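Local coordinates for beta-1,4-exocellulase (Thermobifida fusca, PDB 4B4H), which probably hydrolyses beta-1,4 glycosidic bonds of cellulose as a cellobiohydrolase, this chain being its family 6 glycoside hydrolase catalytic domain, at residues N309-V312 with D313-I317; Q382-A385 with R386-N389. One frame throughout, in Å; residues are numbered along the deposited sequence.

Interaction 1. Residues N309-V312 with D313-I317; sequences NTYV and DESRI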
loop_
_atom_site.group_PDB
_atom_site.type_symbol
_atom_site.label_atom_id
_atom_site.label_comp_id
_atom_site.label_asym_id
_atom_site.label_seq_id
_atom_site.Cartn_x
_atom_site.Cartn_y
_atom_site.Cartn_z
ATOM N N ASN A 309 15.488 11.291 21.799
ATOM C CA ASN A 309 14.551 11.685 20.761
ATOM C C ASN A 309 15.154 12.607 19.709
ATOM O O ASN A 309 14.718 12.601 18.563
ATOM C CB ASN A 309 13.254 12.233 21.372
ATOM C CG ASN A 309 12.429 11.142 22.030
ATOM O OD1 ASN A 309 12.050 10.160 21.381
ATOM N ND2 ASN A 309 12.161 11.292 23.328
ATOM N N THR A 310 16.184 13.366 20.079
ATOM C CA THR A 310 16.876 14.213 19.107
ATOM C C THR A 310 17.815 13.383 18.208
ATOM O O THR A 310 17.967 13.684 17.026
ATOM C CB THR A 310 17.608 15.399 19.786
ATOM O OG1 THR A 310 16.739 16.012 20.750
ATOM C CG2 THR A 310 18.018 16.460 18.761
ATOM N N TYR A 311 18.405 12.323 18.759
ATOM C CA TYR A 311 19.186 11.366 17.962
ATOM C C TYR A 311 18.305 10.701 16.911
ATOM O O TYR A 311 18.660 10.636 15.717
ATOM C CB TYR A 311 19.799 10.276 18.851
ATOM C CG TYR A 311 20.460 9.151 18.062
ATOM C CD1 TYR A 311 19.709 8.093 17.540
ATOM C CD2 TYR A 311 21.835 9.156 17.822
ATOM C CE1 TYR A 311 20.307 7.078 16.804
ATOM C CE2 TYR A 311 22.438 8.143 17.088
ATOM C CZ TYR A 311 21.670 7.102 16.587
ATOM O OH TYR A 311 22.259 6.089 15.861
ATOM N N VAL A 312 17.160 10.205 17.374
ATOM C CA VAL A 312 16.244 9.446 16.535
ATOM C C VAL A 312 15.609 10.370 15.495
ATOM O O VAL A 312 15.587 10.043 14.307
ATOM C CB VAL A 312 15.205 8.680 17.380
ATOM C CG1 VAL A 312 14.044 8.217 16.525
ATOM C CG2 VAL A 312 15.853 7.482 18.066
ATOM N N ASP A 313 15.140 11.543 15.929
ATOM C CA ASP A 313 14.508 12.487 15.002
ATOM C C ASP A 313 15.472 13.044 13.952
ATOM O O ASP A 313 15.051 13.333 12.839
ATOM C CB ASP A 313 13.775 13.600 15.756
ATOM C CG ASP A 313 12.560 13.077 16.544
ATOM O OD1 ASP A 313 12.133 11.914 16.343
ATOM O OD2 ASP A 313 12.015 13.839 17.369
ATOM N N GLU A 314 16.753 13.175 14.298
ATOM C CA GLU A 314 17.780 13.678 13.363
ATOM C C GLU A 314 18.486 12.638 12.480
ATOM O O GLU A 314 19.220 13.011 11.557
ATOM C CB GLU A 314 18.862 14.450 14.118
ATOM C CG GLU A 314 18.432 15.793 14.682
ATOM C CD GLU A 314 19.555 16.480 15.440
ATOM O OE1 GLU A 314 20.727 16.035 15.326
ATOM O OE2 GLU A 314 19.269 17.471 16.148
ATOM N N SER A 315 18.273 11.357 12.772
ATOM C CA SER A 315 18.915 10.253 12.050
ATOM C C SER A 315 17.977 9.525 11.105
ATOM O O SER A 315 18.434 8.848 10.187
ATOM C CB SER A 315 19.472 9.238 13.043
ATOM O OG SER A 315 20.558 9.792 13.750
ATOM N N ARG A 316 16.673 9.639 11.352
ATOM C CA ARG A 316 15.672 8.894 10.582
ATOM C C ARG A 316 15.317 9.563 9.265
ATOM O O ARG A 316 15.192 10.791 9.196
ATOM C CB ARG A 316 14.410 8.619 11.407
ATOM C CG ARG A 316 13.644 9.831 11.928
ATOM C CD ARG A 316 12.594 9.304 12.889
ATOM N NE ARG A 316 11.823 10.308 13.617
ATOM C CZ ARG A 316 10.629 10.762 13.247
ATOM N NH1 ARG A 316 10.073 10.362 12.108
ATOM N NH2 ARG A 316 9.992 11.638 14.004
ATOM N N ILE A 317 15.170 8.750 8.222
ATOM C CA ILE A 317 14.828 9.275 6.901
ATOM C C ILE A 317 13.318 9.505 6.774
ATOM O O ILE A 317 12.912 10.465 6.161
ATOM C CB ILE A 317 15.392 8.434 5.734
ATOM C CG1 ILE A 317 14.789 7.031 5.710
ATOM C CG2 ILE A 317 16.915 8.428 5.819
ATOM C CD1 ILE A 317 14.941 6.319 4.385
HETATM O O HOH W 1 12.078 9.913 18.472
#
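Asn309 and Asp313, Thr310 and Glu314, and Tyr311 and Ser315 pair one turn apart along helix 308-315, a short alpha-helix of the family 6 catalytic domain. Backbone bonds of the i to i+4 kind come first: Asp313 N donates to Asn309 O at 2.9 Å, Glu314 N to Thr310 O at 3.0 Å, and Arg316 N to Val312 O.

Ser315 adds a side-chain bond. Its OG, set beside its own backbone N (chi1 -69°), donates to Tyr311 O at 2.9 Å and also sits over the centre of the Tyr311 ring, 3.9 Å above its plane. The same oxygen is hydrogen-bonded to Ser303 N, so this buried hydroxyl is well satisfied.

Van der Waals contact is tight where Thr310 and Glu314 lie side by side and point the same way: the CG2 methyl of Thr310 meets OE2 of Glu314 at 3.1 Å, while OE1 pairs with Ser303 OG.

The charged pair is Asp313 with Arg316. Arg316 NE forms a salt bridge with Asp313 OD1 at 3.2 Å and NH2 grips it too, side-on and in the guanidinium plane, from one face of the carboxylate. Trp253 makes a cation-pi contact with the guanidinium, and NH1 goes to Asp318 O and Arg320 O. Asn309 OD1, which accepts from Lys252 N, shares a water with the same carboxylate: the water donates to Asn309 OD1 and to Asp313 OD1, 2.9 Å each.

Interaction 2. Residues Q382-A385 with R386-N389; sequences QGNA and RNGN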
loop_
_atom_site.group_PDB
_atom_site.type_symbol
_atom_site.label_atom_id
_atom_site.label_comp_id
_atom_site.label_asym_id
_atom_site.label_seq_id
_atom_site.Cartn_x
_atom_site.Cartn_y
_atom_site.Cartn_z
ATOM N N GLN A 382 -5.820 17.843 14.341
ATOM C CA GLN A 382 -4.949 17.604 15.481
ATOM C C GLN A 382 -4.900 16.136 15.896
ATOM O O GLN A 382 -4.385 15.799 16.964
ATOM C CB GLN A 382 -5.303 18.539 16.653
ATOM C CG GLN A 382 -4.908 20.000 16.440
ATOM C CD GLN A 382 -3.417 20.210 16.171
ATOM O OE1 GLN A 382 -2.575 19.360 16.478
ATOM N NE2 GLN A 382 -3.087 21.356 15.602
ATOM N N GLY A 383 -5.447 15.275 15.041
ATOM C CA GLY A 383 -5.271 13.844 15.184
ATOM C C GLY A 383 -6.302 13.169 16.054
ATOM O O GLY A 383 -7.254 13.800 16.529
ATOM N N ASN A 384 -6.081 11.879 16.249
ATOM C CA ASN A 384 -6.904 11.024 17.078
ATOM C C ASN A 384 -6.047 9.889 17.622
ATOM O O ASN A 384 -4.841 9.844 17.368
ATOM C CB ASN A 384 -8.127 10.498 16.309
ATOM C CG ASN A 384 -7.761 9.819 15.001
ATOM O OD1 ASN A 384 -6.990 8.866 14.983
ATOM N ND2 ASN A 384 -8.326 10.298 13.903
ATOM N N ALA A 385 -6.650 8.962 18.360
ATOM C CA ALA A 385 -5.903 7.864 18.963
ATOM C C ALA A 385 -5.004 7.133 17.951
ATOM O O ALA A 385 -3.887 6.747 18.290
ATOM C CB ALA A 385 -6.838 6.890 19.677
ATOM N N ARG A 386 -5.463 6.998 16.703
ATOM C CA ARG A 386 -4.730 6.184 15.721
ATOM C C ARG A 386 -3.465 6.832 15.152
ATOM O O ARG A 386 -2.635 6.144 14.536
ATOM C CB ARG A 386 -5.654 5.697 14.592
ATOM C CG ARG A 386 -6.614 4.586 15.001
ATOM C CD ARG A 386 -7.673 4.299 13.926
ATOM N NE ARG A 386 -8.428 5.481 13.480
ATOM C CZ ARG A 386 -9.400 6.075 14.175
ATOM N NH1 ARG A 386 -9.730 5.629 15.378
ATOM N NH2 ARG A 386 -10.026 7.134 13.672
ATOM N N ASN A 387 -3.292 8.138 15.356
ATOM C CA ASN A 387 -2.034 8.780 14.946
ATOM C C ASN A 387 -1.284 9.471 16.098
ATOM O O ASN A 387 -0.623 10.486 15.893
ATOM C CB ASN A 387 -2.260 9.754 13.777
ATOM C CG ASN A 387 -2.766 11.111 14.232
ATOM O OD1 ASN A 387 -3.337 11.241 15.324
ATOM N ND2 ASN A 387 -2.556 12.130 13.406
ATOM N N GLY A 388 -1.398 8.920 17.300
ATOM C CA GLY A 388 -0.841 9.555 18.502
ATOM C C GLY A 388 -1.342 10.964 18.802
ATOM O O GLY A 388 -0.626 11.775 19.401
ATOM N N ASN A 389 -2.566 11.276 18.380
ATOM C CA ASN A 389 -3.136 12.616 18.573
ATOM C C ASN A 389 -2.188 13.754 18.142
ATOM O O ASN A 389 -1.924 14.717 18.879
ATOM C CB ASN A 389 -3.606 12.770 20.025
ATOM C CG ASN A 389 -4.969 12.149 20.254
ATOM O OD1 ASN A 389 -5.998 12.793 20.046
ATOM N ND2 ASN A 389 -4.986 10.893 20.658
HETATM O O HOH W 2 -5.337 15.323 19.502
HETATM O O HOH W 3 -2.469 17.421 18.460
HETATM O O HOH W 4 -8.514 8.501 11.563
#
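An Asx turn lies in the loop between strand 346-350 and helix 406-414: Asn384 OD1 accepts from Arg386 N at 3.0 Å, in the carbonyl plane and on a lone pair. With CG between the backbone N and the carbonyl carbon (chi1 53°), the amide of Asn384 folds back along its own chain, where OD1 meets Arg386 N. Asn387 answers in the other direction, its OD1 taking the N-H of Asn384 at 3.0 Å, while its ND2 goes to Asn325 OD1. Residues 384-387 form a type I beta turn, closed by Asn387 N to Asn384 O at 3.1 Å. That carbonyl also accepts from Asn389 N, at 2.9 Å, the two donors arriving from opposite faces of its plane. Asn389 is a calcium ligand in a structure of this protein, though no calcium is bound here. One water donates to Gln382 O and to Asn389 OD1; another lies 2.8 Å from both Gln382 OE1 and Asn389 O and may bridge them. On the other flank the Arg386 guanidinium has Asn384 OD1 over one face, offset toward the rim, with the amide 31° from its plane. Asn384 ND2, already bonded to Tyr381 OH, and Arg386 NH2 donate to a shared water.

How the interactions relate
Both contacts are local, each within one unbroken run of chain, and they do not touch: their centres are 21 Å apart and their nearest atoms about 11 Å. They hold different elements, interaction 1 a helix and interaction 2 a loop further along the chain. Residues 309-317 are partly buried, and regular helical bonding there is supplemented by a hydroxyl and an acid-base pair set among residues of neighbouring loops. At 382-389, a surface contact, no helix supplies the pattern; backbone bonds converging on one carbonyl, asparagine amides and bridging waters share the work. Each has one arginine, salt-bridged to a carboxylate in interaction 1 but beside a neutral amide in interaction 2.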